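Local coordinates for ABC transporter substrate-binding protein-branched chain amino acid transport (Streptococcus pneumoniae, PDB 4GNR) that binds isoleucine and probably delivers branched-chain amino acids to an ABC transporter for uptake into the cell, at residues P82-S85 / G86-A89. Residues are numbered along the deposited sequence; the frame is centred on the assembly and turned at random.
Sequences PATS and GATA. With ILE (isoleucine), chain B.
A87 is the first residue of 86-89 to bring a side chain against the loop: its methyl abuts the CB corner of the P82 ring from the side, CB to CB 3.6 Å, and on another side meets T84 OG1. The A87 amide, in the first turn of the helix, is satisfied through a water that accepts from A87 N at 3.0 Å and donates to T84 OG1. That hydroxyl also hydrogen-bonds E15 OE2. T84, at the N-cap position, makes no capping bond and meets the A87 amide through the water instead. T88 follows and grips T84 O twice, through its amide N at 3.0 Å and through OG1 at 2.8 Å, the hydroxyl coming from above the carbonyl plane. Its chi1 of -64° places OG1 beside its own backbone N, turned toward the N-terminal end, against P82 CB. A89 closes the turn with a nearly straight N-H bond to S85 O (2.9 Å, 169°). At this helix N-terminus the ligand carboxylate meets two donors, S85 N to isoleucine O and S85 OG, 2.6 Å, to isoleucine OXT, the hydroxyl also hydrogen-bonding Q109 N. The helix dipole probably adds to this binding. Residues 82-89 join strand 78-80 of the five-stranded parallel sheet to helix 85-97, the helix N-terminus facing the ligand as in periplasmic binding proteins, with P82 O bonded to S104 at the end of adjacent strand 102-104 and T84 packed on Y23 of helix 21-40.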
loop_
_atom_site.group_PDB
_atom_site.type_symbol
_atom_site.label_atom_id
_atom_site.label_comp_id
_atom_site.label_asym_id
_atom_site.label_seq_id
_atom_site.Cartn_x
_atom_site.Cartn_y
_atom_site.Cartn_z
ATOM N N PRO A 82 2.084 -4.984 -9.552
ATOM C CA PRO A 82 1.307 -5.326 -8.365
ATOM C C PRO A 82 1.257 -4.319 -7.227
ATOM O O PRO A 82 1.991 -3.328 -7.198
ATOM C CB PRO A 82 1.992 -6.620 -7.856
ATOM C CG PRO A 82 2.648 -7.200 -9.091
ATOM C CD PRO A 82 3.129 -5.988 -9.822
ATOM N N ALA A 83 0.367 -4.602 -6.295
ATOM C CA ALA A 83 0.201 -3.780 -5.100
ATOM C C ALA A 83 1.244 -4.064 -4.007
ATOM O O ALA A 83 1.630 -3.162 -3.258
ATOM C CB ALA A 83 -1.194 -4.012 -4.495
ATOM N N THR A 84 1.637 -5.326 -3.884
ATOM C CA THR A 84 2.458 -5.764 -2.761
ATOM C C THR A 84 3.904 -6.029 -3.175
ATOM O O THR A 84 4.220 -6.233 -4.358
ATOM C CB THR A 84 1.817 -6.972 -2.041
ATOM O OG1 THR A 84 1.827 -8.113 -2.905
ATOM C CG2 THR A 84 0.407 -6.647 -1.547
ATOM N N SER A 85 4.785 -6.050 -2.180
ATOM C CA SER A 85 6.210 -6.115 -2.462
ATOM C C SER A 85 6.705 -7.429 -3.031
ATOM O O SER A 85 7.504 -7.430 -3.954
ATOM C CB SER A 85 7.015 -5.709 -1.223
ATOM O OG SER A 85 6.914 -4.316 -0.968
ATOM N N GLY A 86 6.284 -8.551 -2.470
ATOM C CA GLY A 86 6.766 -9.836 -2.974
ATOM C C GLY A 86 6.402 -10.010 -4.444
ATOM O O GLY A 86 7.212 -10.400 -5.291
ATOM N N ALA A 87 5.147 -9.707 -4.760
ATOM C CA ALA A 87 4.642 -9.815 -6.126
ATOM C C ALA A 87 5.376 -8.837 -7.060
ATOM O O ALA A 87 5.722 -9.209 -8.187
ATOM C CB ALA A 87 3.171 -9.594 -6.138
ATOM N N THR A 88 5.620 -7.616 -6.594
ATOM C CA THR A 88 6.323 -6.626 -7.429
ATOM C C THR A 88 7.754 -7.090 -7.738
ATOM O O THR A 88 8.218 -7.010 -8.866
ATOM C CB THR A 88 6.297 -5.240 -6.751
ATOM O OG1 THR A 88 4.950 -4.775 -6.661
ATOM C CG2 THR A 88 7.071 -4.215 -7.569
ATOM N N ALA A 89 8.448 -7.580 -6.709
ATOM C CA ALA A 89 9.808 -8.090 -6.864
ATOM C C ALA A 89 9.847 -9.246 -7.880
ATOM O O ALA A 89 10.831 -9.409 -8.596
ATOM C CB ALA A 89 10.387 -8.550 -5.531
HETATM N N ILE B . 3.116 -1.811 1.377
HETATM C CA ILE B . 2.697 -3.241 1.367
HETATM C C ILE B . 3.665 -4.039 0.500
HETATM O O ILE B . 3.488 -5.270 0.394
HETATM C CB ILE B . 1.175 -3.436 1.096
HETATM C CG1 ILE B . 0.717 -2.610 -0.084
HETATM C CG2 ILE B . 0.197 -3.088 2.351
HETATM C CD1 ILE B . -0.737 -2.849 -0.426
HETATM O OXT ILE B . 4.613 -3.423 -0.031
HETATM O O HOH W 1 3.327 -10.310 -2.495
#